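Local coordinates for protein putative peptidase M23 (Pseudomonas aeruginosa PAO1, PDB 2HSI) that is probably a zinc metalloendopeptidase of the M23 family, with a zinc ion bound in its peptidase domain, at residues G160-P165 against S181-A186; F185-G190 against P258-N263; P59-R64 against H218-I223. All coordinates share one frame; numbering follows the deposited sequence.

Contact 1. Residues G160-P165 against S181-A186. With ZN (zinc ion), chain C.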
ATOM      1  N   GLY A 160     -11.973  10.098 -11.289  1.00 48.59           N
ATOM      2  CA  GLY A 160     -11.508  11.449 -11.566  1.00 46.90           C
ATOM      3  C   GLY A 160     -10.044  11.455 -11.956  1.00 48.84           C
ATOM      4  O   GLY A 160      -9.346  10.456 -11.753  1.00 46.11           O
ATOM      5  N   PRO A 161      -9.566  12.583 -12.515  1.00 50.33           N
ATOM      6  CA  PRO A 161      -8.185  12.703 -12.985  1.00 50.38           C
ATOM      7  C   PRO A 161      -7.189  12.729 -11.834  1.00 50.33           C
ATOM      8  O   PRO A 161      -7.520  13.204 -10.744  1.00 46.26           O
ATOM      9  CB  PRO A 161      -8.175  14.053 -13.719  1.00 49.55           C
ATOM     10  CG  PRO A 161      -9.623  14.419 -13.911  1.00 52.17           C
ATOM     11  CD  PRO A 161     -10.322  13.826 -12.739  1.00 49.55           C
ATOM     12  N   LEU A 162      -5.992  12.203 -12.083  1.00 50.66           N
ATOM     13  CA  LEU A 162      -4.898  12.234 -11.115  1.00 52.40           C
ATOM     14  C   LEU A 162      -4.396  13.665 -10.971  1.00 52.26           C
ATOM     15  O   LEU A 162      -4.397  14.433 -11.936  1.00 56.54           O
ATOM     16  CB  LEU A 162      -3.738  11.318 -11.544  1.00 54.75           C
ATOM     17  CG  LEU A 162      -3.988   9.917 -12.124  1.00 58.81           C
ATOM     18  CD1 LEU A 162      -3.982   9.959 -13.650  1.00 65.03           C
ATOM     19  CD2 LEU A 162      -2.914   8.959 -11.650  1.00 57.85           C
ATOM     20  N   SER A 163      -3.982  14.016  -9.762  1.00 51.98           N
ATOM     21  CA  SER A 163      -3.460  15.342  -9.469  1.00 55.86           C
ATOM     22  C   SER A 163      -1.971  15.237  -9.130  1.00 54.18           C
ATOM     23  O   SER A 163      -1.159  14.939 -10.009  1.00 63.88           O
ATOM     24  CB  SER A 163      -4.272  15.997  -8.345  1.00 52.17           C
ATOM     25  OG  SER A 163      -3.787  17.288  -8.033  1.00 62.69           O
ATOM     26  N   SER A 164      -1.615  15.461  -7.867  1.00 51.04           N
ATOM     27  CA  SER A 164      -0.223  15.375  -7.426  1.00 50.23           C
ATOM     28  C   SER A 164       0.325  13.936  -7.350  1.00 51.73           C
ATOM     29  O   SER A 164      -0.354  13.036  -6.852  1.00 50.04           O
ATOM     30  CB  SER A 164      -0.045  16.073  -6.071  1.00 48.48           C
ATOM     31  OG  SER A 164      -0.186  17.478  -6.192  1.00 52.30           O
ATOM     32  N   PRO A 165       1.552  13.725  -7.880  1.00 57.29           N
ATOM     33  CA  PRO A 165       2.477  12.599  -7.645  1.00 57.34           C
ATOM     34  C   PRO A 165       3.003  12.698  -6.190  1.00 56.88           C
ATOM     35  O   PRO A 165       2.916  13.797  -5.646  1.00 61.86           O
ATOM     36  CB  PRO A 165       3.595  12.876  -8.665  1.00 60.50           C
ATOM     37  CG  PRO A 165       3.012  13.807  -9.661  1.00 55.98           C
ATOM     38  CD  PRO A 165       2.116  14.671  -8.861  1.00 54.95           C
ATOM     39  N   SER A 181       3.883  11.398  -0.082  1.00 49.42           N
ATOM     40  CA  SER A 181       3.977   9.946   0.110  1.00 50.49           C
ATOM     41  C   SER A 181       2.853   9.128  -0.537  1.00 46.39           C
ATOM     42  O   SER A 181       2.776   7.907  -0.334  1.00 39.20           O
ATOM     43  CB  SER A 181       4.084   9.619   1.606  1.00 46.55           C
ATOM     44  OG  SER A 181       2.970  10.129   2.319  1.00 55.94           O
ATOM     45  N   GLY A 182       1.997   9.794  -1.316  1.00 43.02           N
ATOM     46  CA  GLY A 182       0.907   9.121  -2.033  1.00 36.95           C
ATOM     47  C   GLY A 182       0.505   9.784  -3.337  1.00 37.41           C
ATOM     48  O   GLY A 182       1.265  10.569  -3.900  1.00 34.67           O
ATOM     49  N   LEU A 183      -0.699   9.464  -3.804  1.00 31.66           N
ATOM     50  CA  LEU A 183      -1.234   9.978  -5.063  1.00 33.02           C
ATOM     51  C   LEU A 183      -2.515  10.789  -4.846  1.00 33.51           C
ATOM     52  O   LEU A 183      -3.431  10.343  -4.152  1.00 28.94           O
ATOM     53  CB  LEU A 183      -1.485   8.817  -6.038  1.00 26.90           C
ATOM     54  CG  LEU A 183      -2.185   9.047  -7.382  1.00 37.78           C
ATOM     55  CD1 LEU A 183      -1.375   9.969  -8.299  1.00 31.42           C
ATOM     56  CD2 LEU A 183      -2.471   7.706  -8.058  1.00 36.47           C
ATOM     57  N   ASP A 184      -2.573  11.979  -5.442  1.00 30.48           N
ATOM     58  CA  ASP A 184      -3.770  12.822  -5.360  1.00 34.64           C
ATOM     59  C   ASP A 184      -4.672  12.668  -6.571  1.00 36.13           C
ATOM     60  O   ASP A 184      -4.210  12.333  -7.665  1.00 37.31           O
ATOM     61  CB  ASP A 184      -3.400  14.296  -5.206  1.00 37.29           C
ATOM     62  CG  ASP A 184      -3.083  14.675  -3.788  1.00 44.38           C
ATOM     63  OD1 ASP A 184      -3.084  13.785  -2.905  1.00 35.06           O
ATOM     64  OD2 ASP A 184      -2.816  15.870  -3.548  1.00 45.49           O
ATOM     65  N   PHE A 185      -5.961  12.925  -6.357  1.00 36.97           N
ATOM     66  CA  PHE A 185      -6.942  12.986  -7.428  1.00 32.80           C
ATOM     67  C   PHE A 185      -7.704  14.302  -7.332  1.00 40.91           C
ATOM     68  O   PHE A 185      -8.080  14.732  -6.234  1.00 37.08           O
ATOM     69  CB  PHE A 185      -7.926  11.819  -7.352  1.00 33.14           C
ATOM     70  CG  PHE A 185      -7.296  10.468  -7.565  1.00 33.12           C
ATOM     71  CD1 PHE A 185      -7.274   9.891  -8.830  1.00 39.96           C
ATOM     72  CD2 PHE A 185      -6.742   9.763  -6.495  1.00 33.71           C
ATOM     73  CE1 PHE A 185      -6.694   8.637  -9.036  1.00 42.85           C
ATOM     74  CE2 PHE A 185      -6.159   8.510  -6.688  1.00 33.11           C
ATOM     75  CZ  PHE A 185      -6.133   7.947  -7.964  1.00 31.05           C
ATOM     76  N   ALA A 186      -7.905  14.939  -8.484  1.00 44.07           N
ATOM     77  CA  ALA A 186      -8.690  16.167  -8.581  1.00 47.77           C
ATOM     78  C   ALA A 186     -10.179  15.830  -8.633  1.00 44.35           C
ATOM     79  O   ALA A 186     -10.751  15.635  -9.711  1.00 40.81           O
ATOM     80  CB  ALA A 186      -8.267  16.978  -9.801  1.00 48.90           C
TER
HETATM   81 ZN    ZN C 283      -1.853  14.057  -1.380  1.00 50.48          ZN
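Leu162 and Phe185 face each other in a single backbone bridge, their CA atoms 4.3 Å apart, where the loop 160-165 runs roughly counter to the short strand 183-185, at 140°. Three backbone bonds stitch the segments. Ala186 N donates to Pro161 O (2.9 Å) and Asp184 N to Ser164 O (2.8 Å). The shortest is given by Ser163 N to Asp184 O at 2.7 Å; it is almost straight at the hydrogen, yet the donor stands well above the carbonyl plane. Side chains then divide between two sides of the pairing. On one, CD2 of Leu162 lies 3.8 Å from CD1 of Leu183 and as near its CD2, the two leucines crossing at a slant, while helix 273-277 lends Ile277 to both. Gly160 O comes up to the edge of the Phe185 ring near CD1. On the other side, Asp184 CB rests against Ser163 CB (3.7 Å). With its CG turned away from its own carbonyl carbon (chi1 -82°), Asp184 holds OD1 on the zinc at 2.0 Å, while OD2 stays 3.0 Å from the metal, too far for a like bond, and touches Ser164 CB. His180, His259 and His261 complete the site. The aspartate thus binds through one oxygen, and because its own N and O are both bonded to the loop, the backbone beneath this ligand is fixed on the side of 160-165.

Contact 2. Residues F185-G190 against P258-N263. With ZN (zinc ion), chain C.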
ATOM      1  N   PHE A 185      -5.961  12.925  -6.357  1.00 36.97           N
ATOM      2  CA  PHE A 185      -6.942  12.986  -7.428  1.00 32.80           C
ATOM      3  C   PHE A 185      -7.704  14.302  -7.332  1.00 40.91           C
ATOM      4  O   PHE A 185      -8.080  14.732  -6.234  1.00 37.08           O
ATOM      5  CB  PHE A 185      -7.926  11.819  -7.352  1.00 33.14           C
ATOM      6  CG  PHE A 185      -7.296  10.468  -7.565  1.00 33.12           C
ATOM      7  CD1 PHE A 185      -7.274   9.891  -8.830  1.00 39.96           C
ATOM      8  CD2 PHE A 185      -6.742   9.763  -6.495  1.00 33.71           C
ATOM      9  CE1 PHE A 185      -6.694   8.637  -9.036  1.00 42.85           C
ATOM     10  CE2 PHE A 185      -6.159   8.510  -6.688  1.00 33.11           C
ATOM     11  CZ  PHE A 185      -6.133   7.947  -7.964  1.00 31.05           C
ATOM     12  N   ALA A 186      -7.905  14.939  -8.484  1.00 44.07           N
ATOM     13  CA  ALA A 186      -8.690  16.167  -8.581  1.00 47.77           C
ATOM     14  C   ALA A 186     -10.179  15.830  -8.633  1.00 44.35           C
ATOM     15  O   ALA A 186     -10.751  15.635  -9.711  1.00 40.81           O
ATOM     16  CB  ALA A 186      -8.267  16.978  -9.801  1.00 48.90           C
ATOM     17  N   VAL A 187     -10.784  15.723  -7.453  1.00 40.77           N
ATOM     18  CA  VAL A 187     -12.219  15.453  -7.302  1.00 41.10           C
ATOM     19  C   VAL A 187     -12.796  16.351  -6.200  1.00 41.03           C
ATOM     20  O   VAL A 187     -12.080  16.704  -5.258  1.00 40.57           O
ATOM     21  CB  VAL A 187     -12.535  13.946  -6.998  1.00 43.54           C
ATOM     22  CG1 VAL A 187     -12.414  13.083  -8.252  1.00 47.09           C
ATOM     23  CG2 VAL A 187     -11.668  13.404  -5.872  1.00 46.82           C
ATOM     24  N   PRO A 188     -14.081  16.747  -6.321  1.00 42.62           N
ATOM     25  CA  PRO A 188     -14.677  17.605  -5.289  1.00 44.86           C
ATOM     26  C   PRO A 188     -15.000  16.863  -3.988  1.00 48.00           C
ATOM     27  O   PRO A 188     -14.984  15.630  -3.961  1.00 49.06           O
ATOM     28  CB  PRO A 188     -15.968  18.095  -5.950  1.00 44.57           C
ATOM     29  CG  PRO A 188     -16.337  16.999  -6.899  1.00 45.12           C
ATOM     30  CD  PRO A 188     -15.034  16.461  -7.417  1.00 37.92           C
ATOM     31  N   ALA A 189     -15.280  17.620  -2.927  1.00 39.54           N
ATOM     32  CA  ALA A 189     -15.757  17.070  -1.662  1.00 38.72           C
ATOM     33  C   ALA A 189     -17.089  16.349  -1.845  1.00 40.65           C
ATOM     34  O   ALA A 189     -17.969  16.823  -2.570  1.00 42.71           O
ATOM     35  CB  ALA A 189     -15.887  18.170  -0.615  1.00 39.46           C
ATOM     36  N   GLY A 190     -17.222  15.192  -1.201  1.00 35.79           N
ATOM     37  CA  GLY A 190     -18.424  14.376  -1.330  1.00 34.16           C
ATOM     38  C   GLY A 190     -18.352  13.273  -2.374  1.00 32.42           C
ATOM     39  O   GLY A 190     -19.263  12.454  -2.470  1.00 35.39           O
ATOM     40  N   PRO A 258     -10.537  20.609  -0.804  1.00 55.68           N
ATOM     41  CA  PRO A 258     -10.716  19.158  -0.941  1.00 53.51           C
ATOM     42  C   PRO A 258      -9.435  18.454  -1.394  1.00 57.75           C
ATOM     43  O   PRO A 258      -8.815  18.853  -2.387  1.00 56.31           O
ATOM     44  CB  PRO A 258     -11.812  19.030  -2.008  1.00 57.17           C
ATOM     45  CG  PRO A 258     -12.494  20.354  -2.019  1.00 57.11           C
ATOM     46  CD  PRO A 258     -11.429  21.352  -1.714  1.00 57.73           C
ATOM     47  N   HIS A 259      -9.045  17.427  -0.643  1.00 53.62           N
ATOM     48  CA  HIS A 259      -7.781  16.733  -0.862  1.00 48.51           C
ATOM     49  C   HIS A 259      -7.969  15.214  -0.760  1.00 43.82           C
ATOM     50  O   HIS A 259      -7.880  14.620   0.318  1.00 43.24           O
ATOM     51  CB  HIS A 259      -6.708  17.274   0.105  1.00 45.23           C
ATOM     52  CG  HIS A 259      -5.360  16.626  -0.025  1.00 47.39           C
ATOM     53  ND1 HIS A 259      -4.389  16.745   0.946  1.00 42.08           N
ATOM     54  CD2 HIS A 259      -4.819  15.855  -1.001  1.00 46.96           C
ATOM     55  CE1 HIS A 259      -3.312  16.075   0.579  1.00 45.34           C
ATOM     56  NE2 HIS A 259      -3.548  15.523  -0.598  1.00 47.25           N
ATOM     57  N   MET A 260      -8.242  14.610  -1.910  1.00 37.42           N
ATOM     58  CA  MET A 260      -8.296  13.164  -2.064  1.00 38.02           C
ATOM     59  C   MET A 260      -6.868  12.590  -2.097  1.00 32.51           C
ATOM     60  O   MET A 260      -6.166  12.711  -3.096  1.00 33.70           O
ATOM     61  CB  MET A 260      -9.073  12.839  -3.343  1.00 35.36           C
ATOM     62  CG  MET A 260      -9.049  11.390  -3.796  1.00 42.43           C
ATOM     63  SD  MET A 260      -9.557  10.230  -2.537  1.00 43.22           S
ATOM     64  CE  MET A 260      -8.766   8.745  -3.160  1.00 35.56           C
ATOM     65  N   HIS A 261      -6.438  12.003  -0.983  1.00 31.63           N
ATOM     66  CA  HIS A 261      -5.093  11.431  -0.871  1.00 29.19           C
ATOM     67  C   HIS A 261      -5.155   9.922  -0.646  1.00 26.34           C
ATOM     68  O   HIS A 261      -5.842   9.447   0.262  1.00 23.45           O
ATOM     69  CB  HIS A 261      -4.288  12.113   0.248  1.00 24.72           C
ATOM     70  CG  HIS A 261      -2.869  11.634   0.360  1.00 35.08           C
ATOM     71  ND1 HIS A 261      -1.808  12.296  -0.217  1.00 33.36           N
ATOM     72  CD2 HIS A 261      -2.337  10.560   0.991  1.00 39.31           C
ATOM     73  CE1 HIS A 261      -0.686  11.649   0.047  1.00 34.87           C
ATOM     74  NE2 HIS A 261      -0.982  10.589   0.777  1.00 36.95           N
ATOM     75  N   TRP A 262      -4.402   9.193  -1.467  1.00 23.21           N
ATOM     76  CA  TRP A 262      -4.325   7.729  -1.418  1.00 20.03           C
ATOM     77  C   TRP A 262      -2.877   7.265  -1.259  1.00 19.60           C
ATOM     78  O   TRP A 262      -2.023   7.577  -2.102  1.00 23.26           O
ATOM     79  CB  TRP A 262      -4.948   7.148  -2.694  1.00 24.49           C
ATOM     80  CG  TRP A 262      -4.887   5.629  -2.868  1.00 17.03           C
ATOM     81  CD1 TRP A 262      -4.917   4.678  -1.887  1.00 23.07           C
ATOM     82  CD2 TRP A 262      -4.829   4.916  -4.110  1.00 25.03           C
ATOM     83  NE1 TRP A 262      -4.881   3.422  -2.441  1.00 18.66           N
ATOM     84  CE2 TRP A 262      -4.823   3.540  -3.804  1.00 20.08           C
ATOM     85  CE3 TRP A 262      -4.776   5.310  -5.457  1.00 24.25           C
ATOM     86  CZ2 TRP A 262      -4.760   2.548  -4.792  1.00 24.21           C
ATOM     87  CZ3 TRP A 262      -4.710   4.325  -6.440  1.00 25.16           C
ATOM     88  CH2 TRP A 262      -4.703   2.957  -6.098  1.00 24.39           C
ATOM     89  N   ASN A 263      -2.603   6.549  -0.165  1.00 20.10           N
ATOM     90  CA  ASN A 263      -1.316   5.866   0.039  1.00 18.95           C
ATOM     91  C   ASN A 263      -1.449   4.393  -0.257  1.00 20.34           C
ATOM     92  O   ASN A 263      -2.471   3.800   0.075  1.00 17.58           O
ATOM     93  CB  ASN A 263      -0.840   6.002   1.489  1.00 17.81           C
ATOM     94  CG  ASN A 263      -0.388   7.404   1.832  1.00 26.25           C
ATOM     95  OD1 ASN A 263       0.191   8.098   1.003  1.00 24.93           O
ATOM     96  ND2 ASN A 263      -0.648   7.826   3.062  1.00 40.31           N
TER
HETATM   97 ZN    ZN C 283      -1.853  14.057  -1.380  1.00 50.48          ZN
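Phe185 and Met260 sit across from one another with CA atoms 5.5 Å apart, where strand 183-185 ends beside its antiparallel neighbour 260-266; the bond from Phe185 N to Met260 O is long at 3.3 Å, and the segment 185-190 then draws off through an inverse gamma turn centred on Ala186. The side chains of this pair lie alongside each other and point the same way: Phe185 CB is 3.8 Å from Met260 CG, and the methyl CE of Met260 reaches ring atom CD2. With its CG anti to the backbone N (chi1 171°) and a bend at chi2, the methionine chain follows the flank of the phenylalanine. Val187 comes at a slant over the root of that chain, its CG2 3.7 Å from Met260 CB. At the far end of the ring, Phe185 CE2 and Trp262 CE3 meet at 3.7 Å, each at the other's edge and near its plane. Met260 and Trp262 lie on the apolar face of strand 260-266, and His259 and His261 on the other side, toward the metal, a His-X-His element as in M23 peptidases. His259 NE2 is 2.4 Å from the zinc and His261 ND1 2.1 Å; Asp184 and His180 supply the remaining ligands. The outer nitrogen of His261, NE2, donates a hydrogen bond to Asn263 OD1 (2.8 Å), from above the amide plane, a second-shell bond that should help set the turn of the imidazole. Trp262 NE1 is bonded to Ser224 OG. Near the loop end, Pro258 CB packs against Ala189 N.

Contact 3. Residues P59-R64 against H218-I223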
ATOM      1  N   PRO A  59       8.256  -8.328   6.744  1.00 17.26           N
ATOM      2  CA  PRO A  59       7.621  -9.380   5.934  1.00 14.63           C
ATOM      3  C   PRO A  59       7.010  -8.837   4.643  1.00 18.42           C
ATOM      4  O   PRO A  59       6.448  -7.735   4.631  1.00 18.33           O
ATOM      5  CB  PRO A  59       6.552  -9.957   6.881  1.00 18.17           C
ATOM      6  CG  PRO A  59       6.273  -8.878   7.848  1.00 18.31           C
ATOM      7  CD  PRO A  59       7.578  -8.160   8.042  1.00 22.64           C
ATOM      8  N   VAL A  60       7.132  -9.621   3.570  1.00 14.36           N
ATOM      9  CA  VAL A  60       6.802  -9.206   2.215  1.00 16.21           C
ATOM     10  C   VAL A  60       5.694 -10.092   1.620  1.00 13.34           C
ATOM     11  O   VAL A  60       5.639 -11.286   1.909  1.00 18.18           O
ATOM     12  CB  VAL A  60       8.091  -9.270   1.329  1.00 15.70           C
ATOM     13  CG1 VAL A  60       7.789  -9.190  -0.146  1.00 22.70           C
ATOM     14  CG2 VAL A  60       9.056  -8.183   1.740  1.00 16.50           C
ATOM     15  N   LEU A  61       4.829  -9.481   0.805  1.00 12.95           N
ATOM     16  CA  LEU A  61       3.759 -10.167   0.050  1.00 14.85           C
ATOM     17  C   LEU A  61       4.303 -11.247  -0.891  1.00 16.60           C
ATOM     18  O   LEU A  61       5.158 -10.983  -1.751  1.00 16.86           O
ATOM     19  CB  LEU A  61       2.943  -9.144  -0.752  1.00 16.34           C
ATOM     20  CG  LEU A  61       1.918  -9.606  -1.805  1.00 12.83           C
ATOM     21  CD1 LEU A  61       0.849 -10.442  -1.153  1.00 16.52           C
ATOM     22  CD2 LEU A  61       1.295  -8.415  -2.518  1.00 15.55           C
ATOM     23  N   VAL A  62       3.795 -12.460  -0.710  1.00 14.58           N
ATOM     24  CA  VAL A  62       4.211 -13.621  -1.495  1.00 16.21           C
ATOM     25  C   VAL A  62       2.980 -14.239  -2.163  1.00 16.65           C
ATOM     26  O   VAL A  62       1.995 -14.571  -1.496  1.00 16.08           O
ATOM     27  CB  VAL A  62       4.955 -14.665  -0.610  1.00 14.03           C
ATOM     28  CG1 VAL A  62       5.234 -15.945  -1.383  1.00 15.42           C
ATOM     29  CG2 VAL A  62       6.266 -14.096  -0.048  1.00 12.37           C
ATOM     30  N   VAL A  63       3.027 -14.367  -3.485  1.00 16.11           N
ATOM     31  CA  VAL A  63       1.907 -14.916  -4.259  1.00 15.55           C
ATOM     32  C   VAL A  63       2.446 -15.856  -5.335  1.00 17.36           C
ATOM     33  O   VAL A  63       3.605 -15.749  -5.727  1.00 18.56           O
ATOM     34  CB  VAL A  63       1.029 -13.803  -4.933  1.00 17.86           C
ATOM     35  CG1 VAL A  63       0.402 -12.867  -3.899  1.00 21.25           C
ATOM     36  CG2 VAL A  63       1.817 -12.984  -5.964  1.00 22.46           C
ATOM     37  N   ARG A  64       1.615 -16.788  -5.795  1.00 14.33           N
ATOM     38  CA  ARG A  64       1.937 -17.542  -7.004  1.00 17.75           C
ATOM     39  C   ARG A  64       1.699 -16.656  -8.229  1.00 19.45           C
ATOM     40  O   ARG A  64       0.694 -15.957  -8.308  1.00 17.35           O
ATOM     41  CB  ARG A  64       1.110 -18.821  -7.102  1.00 20.51           C
ATOM     42  CG  ARG A  64       1.578 -19.954  -6.199  1.00 16.44           C
ATOM     43  CD  ARG A  64       0.872 -21.255  -6.582  1.00 16.44           C
ATOM     44  NE  ARG A  64       1.112 -22.339  -5.636  1.00 19.36           N
ATOM     45  CZ  ARG A  64       2.172 -23.147  -5.662  1.00 15.46           C
ATOM     46  NH1 ARG A  64       3.121 -22.994  -6.583  1.00 18.93           N
ATOM     47  NH2 ARG A  64       2.293 -24.106  -4.755  1.00 19.54           N
ATOM     48  N   HIS A 218      -5.355  -5.148   2.454  1.00 16.62           N
ATOM     49  CA  HIS A 218      -5.641  -6.104   1.375  1.00 17.66           C
ATOM     50  C   HIS A 218      -5.022  -7.481   1.624  1.00 17.54           C
ATOM     51  O   HIS A 218      -5.337  -8.424   0.918  1.00 14.81           O
ATOM     52  CB  HIS A 218      -5.230  -5.553  -0.002  1.00 12.86           C
ATOM     53  CG  HIS A 218      -5.706  -4.156  -0.252  1.00 17.42           C
ATOM     54  ND1 HIS A 218      -7.043  -3.826  -0.318  1.00 15.01           N
ATOM     55  CD2 HIS A 218      -5.025  -3.000  -0.432  1.00 18.95           C
ATOM     56  CE1 HIS A 218      -7.165  -2.525  -0.518  1.00 15.91           C
ATOM     57  NE2 HIS A 218      -5.955  -2.003  -0.605  1.00 19.01           N
ATOM     58  N   GLY A 219      -4.129  -7.572   2.610  1.00 15.85           N
ATOM     59  CA  GLY A 219      -3.491  -8.824   3.001  1.00 12.88           C
ATOM     60  C   GLY A 219      -1.982  -8.789   2.803  1.00 18.64           C
ATOM     61  O   GLY A 219      -1.489  -8.188   1.851  1.00 13.40           O
ATOM     62  N   GLN A 220      -1.257  -9.431   3.717  1.00 15.23           N
ATOM     63  CA  GLN A 220       0.209  -9.582   3.641  1.00 15.40           C
ATOM     64  C   GLN A 220       0.947  -8.257   3.422  1.00 16.14           C
ATOM     65  O   GLN A 220       1.808  -8.138   2.547  1.00 16.38           O
ATOM     66  CB  GLN A 220       0.624 -10.644   2.601  1.00 15.79           C
ATOM     67  CG  GLN A 220       0.186 -12.064   2.953  1.00 16.83           C
ATOM     68  CD  GLN A 220       0.877 -13.131   2.127  1.00 18.78           C
ATOM     69  OE1 GLN A 220       2.014 -12.969   1.684  1.00 14.03           O
ATOM     70  NE2 GLN A 220       0.193 -14.253   1.943  1.00 22.29           N
ATOM     71  N   GLY A 221       0.573  -7.276   4.228  1.00 16.29           N
ATOM     72  CA  GLY A 221       1.206  -5.965   4.232  1.00 15.92           C
ATOM     73  C   GLY A 221       0.815  -5.018   3.116  1.00 18.19           C
ATOM     74  O   GLY A 221       1.271  -3.872   3.098  1.00 14.02           O
ATOM     75  N   PHE A 222      -0.005  -5.500   2.178  1.00 14.31           N
ATOM     76  CA  PHE A 222      -0.480  -4.713   1.046  1.00 14.13           C
ATOM     77  C   PHE A 222      -1.652  -3.893   1.553  1.00 19.15           C
ATOM     78  O   PHE A 222      -2.724  -4.432   1.807  1.00 14.53           O
ATOM     79  CB  PHE A 222      -0.925  -5.653  -0.080  1.00 16.08           C
ATOM     80  CG  PHE A 222      -1.279  -4.974  -1.381  1.00 17.02           C
ATOM     81  CD1 PHE A 222      -0.672  -3.787  -1.780  1.00 14.02           C
ATOM     82  CD2 PHE A 222      -2.184  -5.590  -2.260  1.00 17.94           C
ATOM     83  CE1 PHE A 222      -0.983  -3.205  -3.007  1.00 17.60           C
ATOM     84  CE2 PHE A 222      -2.506  -5.016  -3.486  1.00 21.81           C
ATOM     85  CZ  PHE A 222      -1.905  -3.826  -3.863  1.00 19.46           C
ATOM     86  N   ILE A 223      -1.434  -2.593   1.719  1.00 13.86           N
ATOM     87  CA  ILE A 223      -2.367  -1.737   2.479  1.00 15.14           C
ATOM     88  C   ILE A 223      -2.669  -0.429   1.729  1.00 20.13           C
ATOM     89  O   ILE A 223      -1.743   0.250   1.253  1.00 20.53           O
ATOM     90  CB  ILE A 223      -1.797  -1.460   3.913  1.00 16.08           C
ATOM     91  CG1 ILE A 223      -1.834  -2.745   4.774  1.00 15.56           C
ATOM     92  CG2 ILE A 223      -2.537  -0.283   4.634  1.00 15.95           C
ATOM     93  CD1 ILE A 223      -0.951  -2.726   6.002  1.00 16.26           C
TER
HETATM   94  O   HOH W   1       1.569 -16.590   0.363  1.00 18.29           O
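Gln220 reaches Val62 because its CG sits beside the backbone N (chi1 -65°) and the chain beyond it is stretched out, carrying the amide across to strand 59-64, while Leu61, whose CG lies on the carbonyl side of its residue, sends CD1 beside the root of that glutamine. OE1 of Gln220 accepts from Val62 N at 3.0 Å; the bond is nearly straight at the hydrogen, 168°, though the donor is tilted 30° from the amide plane. The other end of the amide works through a water: Gln220 NE2 donates to it, and the water in turn donates to Val62 O at 2.8 Å. One side-chain amide therefore serves both the N-H and the C=O of a single residue, directly on one side and through water on the other, and NE2 is bonded to Pro146 O as well. Leu61 crosses the glutamine at about a right angle, CD1 lying 3.8 Å from Gln220 CB and Leu61 CB 3.6 Å from Gln220 O. Its other methyl, CD2, approaches Phe222 CB at 4.3 Å.

Gln220 is the first of the two central residues of a type I' turn from Gly219 to Phe222, closed by Phe222 N to Gly219 O. At its base His218 and Gly219 both face Phe222 in a classic beta bulge. The turn joins strands 213-219 and 222-229 and so presents the tip of a hairpin of the peptidase sheet. Strand 58-64, for its part, is flanked by strands 52-55 and 70-75 of the N-terminal sheet, and Leu266 of strand 260-266 packs against both Leu61 and Phe222, alongside the junction between the two sheets.

From the N terminus, the chain first lays down the sheet that includes strand 58-64, and contact 3 is a long-range tie of it, closing a loop of 153 residues by bringing the 218-223 hairpin back to that strand. Wholly within its span, contact 1 closes a short loop of 15 residues. Contact 2 starts where contact 1 ends, sharing Phe185 and Ala186, closes a loop of 67 residues and crosses contact 3, since 218-223 falls between 185-190 and 258-263. At the zinc, contact 1 sets loop 160-165 against strand 183-185, and contact 2 pairs that strand's end with strand 260-266; contact 3, its centre about 24 Å from that of contact 1, joins the N-terminal sheet to the peptidase sheet.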